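Long-range contacts in protein translation elongation factor 1A (PDB 3WND), which binds cysteinyl-tRNA(Cys) when GTP-bound and probably serves as a translation elongation factor of the SelB and EF-Tu kind: residues 79-84 / 110-115; 48-53 / 74-79; 282-287 / 335-340. All blocks are in the same frame, centred on the assembly; numbering follows the deposited sequence.

How the interactions relate
Interactions 1 and 2 both use helix 74-83 of the GTPase domain, their centres about 12 Å apart, and share Thr79. Interaction 2 takes the first turns of the helix, interaction 1 its C-terminal part. They also touch, Ile83 CD1 packing on Met52 CE at 3.8 Å. Arg34, which binds GDP in another structure of this protein but has none bound here, has its side chain about 6 Å from that of Ser76 and about 10 Å from that of Leu81. A citrate, probably from the crystallisation liquor, hydrogen-bonds Leu74 N and Lys75 N at the start of the helix. Interaction 3, in the C-terminal beta domain, is centred about 23 Å from the centre of interaction 1 and 26 Å from that of interaction 2.

Interaction 1. Residues 79-84 / 110-115; sequences TALNIS and LGFKHG
The backbones come no nearer than 8.4 Å, between Leu81 CA and Phe112 CA; side chains of 110-115 meet side chains and carbonyl oxygens at the helix end. The setting is the P-loop GTPase fold: 79-84 lies at the C-terminal part of helix 74-83, while 110-115 runs from helix 98-109 to strand 115-119. Gly111, with positive phi, closes helix 98-109 in a Schellman motif; Leu110 before it and Phe112 after it both point at helix 74-83. Leu110 and Leu81 meet at an oblique angle through their CD1 methyls, 3.7 Å apart, and Leu110 CD2 lies beside the amide oxygen of Asn82. The other end of that amide, ND2, bonds to Gly307 O, which ties this helix end to the C-terminal domain. Leu81 also packs on Ala25 of strand 21-28. Phe112 turns its CG opposite its own backbone N (chi1 -157°), which sends the ring to the last turn of the helix. There Phe112 CE1 is 4.0 Å from Leu81 CD2. Leu81 O, which also accepts Ser84 N, sits at the ring edge near its plane, 3.5 Å from Phe112 CE1. Ser84 is anchored by OG, which donates to Ala80 O at 2.7 Å, and its own carbonyl oxygen approaches the ring obliquely, 3.7 Å from Phe112 CZ.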
loop_
_atom_site.group_PDB
_atom_site.type_symbol
_atom_site.label_atom_id
_atom_site.label_comp_id
_atom_site.label_asym_id
_atom_site.label_seq_id
_atom_site.Cartn_x
_atom_site.Cartn_y
_atom_site.Cartn_z
ATOM N N THR A 79 0.748 -4.328 2.415
ATOM C CA THR A 79 0.517 -3.254 3.431
ATOM C C THR A 79 1.165 -1.954 2.989
ATOM O O THR A 79 0.501 -0.916 3.059
ATOM C CB THR A 79 1.072 -3.708 4.811
ATOM O OG1 THR A 79 0.427 -4.921 5.241
ATOM C CG2 THR A 79 0.895 -2.602 5.862
ATOM N N ALA A 80 2.451 -1.988 2.555
ATOM C CA ALA A 80 3.106 -0.767 2.138
ATOM C C ALA A 80 2.326 -0.117 1.007
ATOM O O ALA A 80 2.134 1.080 1.005
ATOM C CB ALA A 80 4.490 -1.114 1.618
ATOM N N LEU A 81 1.887 -0.957 0.072
ATOM C CA LEU A 81 1.131 -0.404 -1.050
ATOM C C LEU A 81 -0.219 0.194 -0.658
ATOM O O LEU A 81 -0.586 1.227 -1.171
ATOM C CB LEU A 81 0.959 -1.382 -2.210
ATOM C CG LEU A 81 2.309 -1.698 -2.938
ATOM C CD1 LEU A 81 2.200 -2.760 -3.991
ATOM C CD2 LEU A 81 3.002 -0.403 -3.547
ATOM N N ASN A 82 -0.999 -0.511 0.153
ATOM C CA ASN A 82 -2.326 -0.018 0.480
ATOM C C ASN A 82 -2.361 1.087 1.515
ATOM O O ASN A 82 -3.453 1.581 1.800
ATOM C CB ASN A 82 -3.228 -1.238 0.943
ATOM C CG ASN A 82 -3.857 -2.031 -0.299
ATOM O OD1 ASN A 82 -3.858 -1.507 -1.442
ATOM N ND2 ASN A 82 -4.460 -3.244 -0.051
ATOM N N ILE A 83 -1.197 1.497 2.051
ATOM C CA ILE A 83 -1.134 2.752 2.858
ATOM C C ILE A 83 -0.492 3.891 2.128
ATOM O O ILE A 83 -0.447 4.986 2.629
ATOM C CB ILE A 83 -0.437 2.498 4.251
ATOM C CG1 ILE A 83 1.034 2.322 4.118
ATOM C CG2 ILE A 83 -1.188 1.426 5.046
ATOM C CD1 ILE A 83 1.674 1.996 5.516
ATOM N N SER A 84 0.010 3.600 0.920
ATOM C CA SER A 84 0.718 4.602 0.168
ATOM C C SER A 84 -0.044 5.078 -1.044
ATOM O O SER A 84 -0.964 4.389 -1.554
ATOM C CB SER A 84 2.090 4.040 -0.248
ATOM O OG SER A 84 2.845 3.709 0.904
ATOM N N LEU A 110 -3.301 -4.169 -8.700
ATOM C CA LEU A 110 -3.837 -3.129 -7.785
ATOM C C LEU A 110 -4.380 -1.913 -8.511
ATOM O O LEU A 110 -4.964 -1.023 -7.927
ATOM C CB LEU A 110 -2.767 -2.753 -6.760
ATOM C CG LEU A 110 -2.567 -3.816 -5.649
ATOM C CD1 LEU A 110 -1.265 -3.603 -4.891
ATOM C CD2 LEU A 110 -3.755 -3.652 -4.693
ATOM N N GLY A 111 -4.070 -1.815 -9.792
ATOM C CA GLY A 111 -4.425 -0.519 -10.534
ATOM C C GLY A 111 -3.693 0.647 -9.934
ATOM O O GLY A 111 -4.233 1.732 -9.899
ATOM N N PHE A 112 -2.417 0.443 -9.577
ATOM C CA PHE A 112 -1.727 1.409 -8.784
ATOM C C PHE A 112 -1.320 2.475 -9.766
ATOM O O PHE A 112 -0.436 2.266 -10.608
ATOM C CB PHE A 112 -0.494 0.790 -8.113
ATOM C CG PHE A 112 -0.071 1.556 -6.895
ATOM C CD1 PHE A 112 -0.476 1.151 -5.622
ATOM C CD2 PHE A 112 0.627 2.760 -7.034
ATOM C CE1 PHE A 112 -0.140 1.923 -4.532
ATOM C CE2 PHE A 112 0.948 3.546 -5.918
ATOM C CZ PHE A 112 0.587 3.103 -4.675
ATOM N N LYS A 113 -1.888 3.649 -9.582
ATOM C CA LYS A 113 -1.719 4.670 -10.633
ATOM C C LYS A 113 -0.353 5.376 -10.681
ATOM O O LYS A 113 0.327 5.445 -11.760
ATOM C CB LYS A 113 -2.967 5.581 -10.819
ATOM C CG LYS A 113 -4.250 4.844 -11.401
ATOM C CD LYS A 113 -4.073 4.480 -12.910
ATOM C CE LYS A 113 -5.289 3.748 -13.471
ATOM N NZ LYS A 113 -6.587 4.540 -13.502
ATOM N N HIS A 114 0.147 5.737 -9.517
ATOM C CA HIS A 114 1.182 6.773 -9.473
ATOM C C HIS A 114 2.441 6.102 -8.988
ATOM O O HIS A 114 2.477 5.496 -7.906
ATOM C CB HIS A 114 0.759 7.746 -8.392
ATOM C CG HIS A 114 -0.436 8.494 -8.746
ATOM N ND1 HIS A 114 -0.389 9.453 -9.725
ATOM C CD2 HIS A 114 -1.701 8.507 -8.229
ATOM C CE1 HIS A 114 -1.590 10.025 -9.859
ATOM N NE2 HIS A 114 -2.412 9.469 -8.929
ATOM N N GLY A 115 3.496 6.166 -9.786
ATOM C CA GLY A 115 4.769 5.546 -9.406
ATOM C C GLY A 115 5.934 6.059 -10.246
ATOM O O GLY A 115 5.779 6.918 -11.183
#

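Interaction 2. Residues 48-53 / 74-79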
loop_
_atom_site.group_PDB
_atom_site.type_symbol
_atom_site.label_atom_id
_atom_site.label_comp_id
_atom_site.label_asym_id
_atom_site.label_seq_id
_atom_site.Cartn_x
_atom_site.Cartn_y
_atom_site.Cartn_z
ATOM N N SER A 48 8.112 -2.723 11.960
ATOM C CA SER A 48 7.592 -4.074 12.223
ATOM C C SER A 48 7.996 -5.028 11.056
ATOM O O SER A 48 9.200 -5.281 10.828
ATOM C CB SER A 48 6.046 -3.974 12.360
ATOM O OG SER A 48 5.414 -3.358 11.228
ATOM N N ASP A 49 7.031 -5.496 10.248
ATOM C CA ASP A 49 7.451 -6.153 8.964
ATOM C C ASP A 49 7.636 -5.127 7.843
ATOM O O ASP A 49 8.080 -5.499 6.736
ATOM C CB ASP A 49 6.438 -7.187 8.464
ATOM C CG ASP A 49 5.060 -6.566 8.264
ATOM O OD1 ASP A 49 4.715 -5.511 8.851
ATOM O OD2 ASP A 49 4.322 -7.145 7.508
ATOM N N ILE A 50 7.296 -3.871 8.139
ATOM C CA ILE A 50 7.540 -2.727 7.267
ATOM C C ILE A 50 8.196 -1.668 8.115
ATOM O O ILE A 50 8.086 -1.714 9.311
ATOM C CB ILE A 50 6.267 -2.115 6.581
ATOM C CG1 ILE A 50 5.182 -1.784 7.621
ATOM C CG2 ILE A 50 5.667 -3.116 5.570
ATOM C CD1 ILE A 50 4.072 -0.849 7.078
ATOM N N THR A 51 8.904 -0.728 7.473
ATOM C CA THR A 51 9.526 0.386 8.230
ATOM C C THR A 51 9.258 1.733 7.620
ATOM O O THR A 51 9.408 1.920 6.425
ATOM C CB THR A 51 11.082 0.155 8.385
ATOM O OG1 THR A 51 11.330 -1.132 9.009
ATOM C CG2 THR A 51 11.738 1.211 9.182
ATOM N N MET A 52 8.821 2.675 8.473
ATOM C CA MET A 52 8.496 3.998 8.039
ATOM C C MET A 52 9.720 4.832 8.214
ATOM O O MET A 52 10.431 4.710 9.235
ATOM C CB MET A 52 7.478 4.734 8.886
ATOM C CG MET A 52 6.314 3.959 9.444
ATOM S SD MET A 52 5.694 2.684 8.354
ATOM C CE MET A 52 4.384 3.567 7.607
ATOM N N TYR A 53 9.949 5.683 7.248
ATOM C CA TYR A 53 11.001 6.677 7.283
ATOM C C TYR A 53 10.309 7.992 7.051
ATOM O O TYR A 53 9.774 8.268 5.974
ATOM C CB TYR A 53 12.079 6.449 6.196
ATOM C CG TYR A 53 12.882 5.197 6.500
ATOM C CD1 TYR A 53 12.461 3.952 6.062
ATOM C CD2 TYR A 53 14.071 5.271 7.238
ATOM C CE1 TYR A 53 13.155 2.773 6.400
ATOM C CE2 TYR A 53 14.801 4.108 7.547
ATOM C CZ TYR A 53 14.345 2.872 7.116
ATOM O OH TYR A 53 15.021 1.697 7.350
ATOM N N LEU A 74 4.226 -11.535 1.316
ATOM C CA LEU A 74 3.394 -10.575 0.581
ATOM C C LEU A 74 2.792 -9.508 1.407
ATOM O O LEU A 74 2.615 -8.374 0.955
ATOM C CB LEU A 74 2.270 -11.319 -0.160
ATOM C CG LEU A 74 2.784 -12.366 -1.183
ATOM C CD1 LEU A 74 1.607 -13.008 -1.932
ATOM C CD2 LEU A 74 3.864 -11.901 -2.155
ATOM N N LYS A 75 2.371 -9.847 2.626
ATOM C CA LYS A 75 1.742 -8.852 3.518
ATOM C C LYS A 75 2.601 -7.578 3.640
ATOM O O LYS A 75 2.070 -6.448 3.678
ATOM C CB LYS A 75 1.488 -9.545 4.894
ATOM C CG LYS A 75 1.212 -8.612 6.084
ATOM C CD LYS A 75 1.040 -9.411 7.376
ATOM C CE LYS A 75 0.611 -8.481 8.565
ATOM N NZ LYS A 75 0.125 -9.189 9.807
ATOM N N SER A 76 3.950 -7.743 3.678
ATOM C CA SER A 76 4.791 -6.554 3.813
ATOM C C SER A 76 4.566 -5.646 2.600
ATOM O O SER A 76 4.361 -4.416 2.743
ATOM C CB SER A 76 6.259 -6.998 3.931
ATOM O OG SER A 76 7.173 -5.815 3.950
ATOM N N LEU A 77 4.625 -6.239 1.411
ATOM C CA LEU A 77 4.436 -5.447 0.196
ATOM C C LEU A 77 3.034 -4.827 0.108
ATOM O O LEU A 77 2.865 -3.659 -0.222
ATOM C CB LEU A 77 4.658 -6.350 -1.030
ATOM C CG LEU A 77 4.446 -5.709 -2.424
ATOM C CD1 LEU A 77 5.509 -4.695 -2.728
ATOM C CD2 LEU A 77 4.434 -6.845 -3.454
ATOM N N ILE A 78 2.019 -5.656 0.345
ATOM C CA ILE A 78 0.651 -5.194 0.116
ATOM C C ILE A 78 0.283 -4.165 1.167
ATOM O O ILE A 78 -0.431 -3.232 0.883
ATOM C CB ILE A 78 -0.340 -6.351 -0.002
ATOM C CG1 ILE A 78 0.073 -7.316 -1.155
ATOM C CG2 ILE A 78 -1.776 -5.750 -0.096
ATOM C CD1 ILE A 78 0.234 -6.582 -2.496
ATOM N N THR A 79 0.748 -4.328 2.415
ATOM C CA THR A 79 0.517 -3.254 3.431
ATOM C C THR A 79 1.165 -1.954 2.989
ATOM O O THR A 79 0.501 -0.916 3.059
ATOM C CB THR A 79 1.072 -3.708 4.811
ATOM O OG1 THR A 79 0.427 -4.921 5.241
ATOM C CG2 THR A 79 0.895 -2.602 5.862
#
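Ile50 reaches from the turn before strand 51-55 to helix 74-83 and meets Ser76 and Thr79. At CB its chain forks: CG1 lies between the backbone N and the carbonyl carbon (chi1 53°), leaving CG2 beside the N and facing Ser76. Ile50 CG2 is 3.4 Å from Ser76 O and 3.5 Å from Ser76 OG; the other branch runs through CG1 to CD1, which rests 3.8 Å from Thr79 CG2, one turn along the helix. Just before it, Asp49 O accepts Ser76 OG at 2.9 Å, the donor standing 37° out of the carbonyl plane. Ser69 joins this network, its OG bonding to Asp49 O and its N to Ser76 OG. With an alanine in place of Ser76, OG is gone, which would probably leave Ser69 N without its acceptor and Asp49 O with one grip fewer. The Asp49 carboxylate lies across the Lys75 chain, Asp49 OD2 3.7 Å from Lys75 CG, but its salt bridge is made by OD1 to Arg269. Helix 74-83, probably the counterpart of the switch II helix of related GTPases, packs against the turn joining strands 43-47 and 51-55, Ile50 also touching Val65 of strand 61-66.

Interaction 3. Residues 282-287 / 335-340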
loop_
_atom_site.group_PDB
_atom_site.type_symbol
_atom_site.label_atom_id
_atom_site.label_comp_id
_atom_site.label_asym_id
_atom_site.label_seq_id
_atom_site.Cartn_x
_atom_site.Cartn_y
_atom_site.Cartn_z
ATOM N N ASP A 282 -17.111 -14.834 4.798
ATOM C CA ASP A 282 -17.165 -15.262 3.381
ATOM C C ASP A 282 -17.296 -14.114 2.359
ATOM O O ASP A 282 -17.667 -12.961 2.703
ATOM C CB ASP A 282 -18.319 -16.216 3.130
ATOM C CG ASP A 282 -18.254 -17.478 3.992
ATOM O OD1 ASP A 282 -17.153 -17.787 4.628
ATOM O OD2 ASP A 282 -19.326 -18.145 4.019
ATOM N N TYR A 283 -16.957 -14.401 1.110
ATOM C CA TYR A 283 -16.870 -13.354 0.066
ATOM C C TYR A 283 -17.404 -13.873 -1.211
ATOM O O TYR A 283 -17.144 -15.001 -1.541
ATOM C CB TYR A 283 -15.405 -12.879 -0.165
ATOM C CG TYR A 283 -14.712 -12.668 1.159
ATOM C CD1 TYR A 283 -14.862 -11.473 1.860
ATOM C CD2 TYR A 283 -14.043 -13.740 1.770
ATOM C CE1 TYR A 283 -14.265 -11.340 3.105
ATOM C CE2 TYR A 283 -13.385 -13.620 2.976
ATOM C CZ TYR A 283 -13.555 -12.426 3.673
ATOM O OH TYR A 283 -12.962 -12.268 4.915
ATOM N N THR A 284 -18.106 -13.039 -1.941
ATOM C CA THR A 284 -18.420 -13.370 -3.329
ATOM C C THR A 284 -17.789 -12.291 -4.201
ATOM O O THR A 284 -18.218 -11.134 -4.171
ATOM C CB THR A 284 -19.959 -13.319 -3.545
ATOM O OG1 THR A 284 -20.608 -14.161 -2.584
ATOM C CG2 THR A 284 -20.337 -13.725 -4.970
ATOM N N LEU A 285 -16.721 -12.637 -4.924
ATOM C CA LEU A 285 -15.942 -11.641 -5.731
ATOM C C LEU A 285 -16.055 -11.803 -7.239
ATOM O O LEU A 285 -15.886 -12.945 -7.768
ATOM C CB LEU A 285 -14.441 -11.739 -5.372
ATOM C CG LEU A 285 -14.132 -11.595 -3.869
ATOM C CD1 LEU A 285 -12.622 -11.700 -3.607
ATOM C CD2 LEU A 285 -14.628 -10.248 -3.290
ATOM N N GLU A 286 -16.192 -10.662 -7.959
ATOM C CA GLU A 286 -16.092 -10.620 -9.416
ATOM C C GLU A 286 -14.570 -10.386 -9.629
ATOM O O GLU A 286 -14.034 -9.361 -9.222
ATOM C CB GLU A 286 -16.863 -9.433 -10.000
ATOM C CG GLU A 286 -18.388 -9.487 -9.802
ATOM C CD GLU A 286 -19.135 -9.677 -11.117
ATOM O OE1 GLU A 286 -18.476 -9.997 -12.142
ATOM O OE2 GLU A 286 -20.376 -9.479 -11.138
ATOM N N CYS A 287 -13.910 -11.353 -10.238
ATOM C CA CYS A 287 -12.434 -11.412 -10.273
ATOM C C CYS A 287 -11.952 -11.413 -11.699
ATOM O O CYS A 287 -12.629 -11.925 -12.645
ATOM C CB CYS A 287 -11.951 -12.731 -9.643
ATOM S SG CYS A 287 -12.296 -12.841 -7.873
ATOM N N VAL A 335 -16.648 -15.245 -11.271
ATOM C CA VAL A 335 -17.057 -15.010 -9.917
ATOM C C VAL A 335 -16.525 -16.096 -9.049
ATOM O O VAL A 335 -16.665 -17.330 -9.343
ATOM C CB VAL A 335 -18.604 -14.831 -9.776
ATOM C CG1 VAL A 335 -18.986 -14.739 -8.296
ATOM C CG2 VAL A 335 -19.033 -13.581 -10.584
ATOM N N LEU A 336 -15.915 -15.676 -7.941
ATOM C CA LEU A 336 -15.472 -16.623 -6.972
ATOM C C LEU A 336 -16.275 -16.506 -5.659
ATOM O O LEU A 336 -16.386 -15.428 -5.079
ATOM C CB LEU A 336 -13.990 -16.500 -6.661
ATOM C CG LEU A 336 -13.015 -16.779 -7.835
ATOM C CD1 LEU A 336 -11.541 -16.633 -7.347
ATOM C CD2 LEU A 336 -13.235 -18.166 -8.442
ATOM N N GLU A 337 -16.864 -17.635 -5.215
ATOM C CA GLU A 337 -17.446 -17.649 -3.888
ATOM C C GLU A 337 -16.324 -18.200 -3.019
ATOM O O GLU A 337 -15.845 -19.302 -3.229
ATOM C CB GLU A 337 -18.758 -18.526 -3.926
ATOM C CG GLU A 337 -19.957 -17.570 -4.032
ATOM C CD GLU A 337 -21.220 -18.208 -4.559
ATOM O OE1 GLU A 337 -21.343 -19.399 -4.330
ATOM O OE2 GLU A 337 -22.085 -17.546 -5.213
ATOM N N LEU A 338 -15.895 -17.412 -2.029
ATOM C CA LEU A 338 -14.777 -17.786 -1.184
ATOM C C LEU A 338 -15.210 -17.935 0.308
ATOM O O LEU A 338 -16.016 -17.179 0.740
ATOM C CB LEU A 338 -13.704 -16.659 -1.284
ATOM C CG LEU A 338 -13.111 -16.456 -2.663
ATOM C CD1 LEU A 338 -12.158 -15.251 -2.499
ATOM C CD2 LEU A 338 -12.312 -17.681 -3.141
ATOM N N SER A 339 -14.602 -18.819 1.095
ATOM C CA SER A 339 -14.883 -18.900 2.520
ATOM C C SER A 339 -13.593 -18.804 3.324
ATOM O O SER A 339 -12.529 -19.247 2.865
ATOM C CB SER A 339 -15.548 -20.226 2.866
ATOM O OG SER A 339 -14.644 -21.312 2.593
ATOM N N GLY A 340 -13.705 -18.289 4.541
ATOM C CA GLY A 340 -12.521 -18.122 5.433
ATOM C C GLY A 340 -12.958 -18.200 6.898
ATOM O O GLY A 340 -14.153 -18.386 7.203
#
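The phenol ring of Tyr283 stands beside the neighbouring strand, its CD2 4.2 Å from Leu338 CB, while Leu338 O approaches the ring obliquely. The carboxylate of Asp282 bends toward the partner strand: OD1 comes 3.3 Å from Ser339 CA and takes a weak bond from Gly340 N at 3.5 Å. The Glu286 side chain crosses Val335 at a slant, Glu286 CD and OE1 both near Val335 CG2, but OE2 is drawn off to a salt bridge with Lys370. Among the flat peptide groups, the bond from Leu338 N to Tyr283 O is 2.8 Å long and almost straight (178°), whereas Leu336 N reaches Leu285 O at 2.7 Å in the carbonyl plane. The return bonds, Tyr283 N to Leu338 O and Leu285 N to Leu336 O, make two antiparallel hydrogen-bonded pairs; Thr284 with Glu337 and Glu286 with Val335 are non-hydrogen-bonded pairs. The segment axes run at 161° to each other. This is part of an antiparallel beta barrel, consistent with the third domain of SelB and EF-Tu, in which strand 333-340 also pairs with 309-320 and strand 282-289 with 363-369. The face carrying Tyr283, Leu285, Leu336 and Leu338 turns to the barrel interior, where Leu304, Phe352 and Leu354 join it. Leu285 and Leu338 meet nearly perpendicular, their CD1 methyls 3.7 Å apart. Cys287 SG sits 3.9 Å from Leu336 CD1, brought there by a chi1 of -67° that puts the sulfur beside its own backbone N. On the other face Thr284 and Glu337 extend abreast in one direction, and Thr284 CG2 meets Val335 CG1 at 3.7 Å. Further along this face Ser339 OG bonds to Glu316 OE2 of strand 309-320.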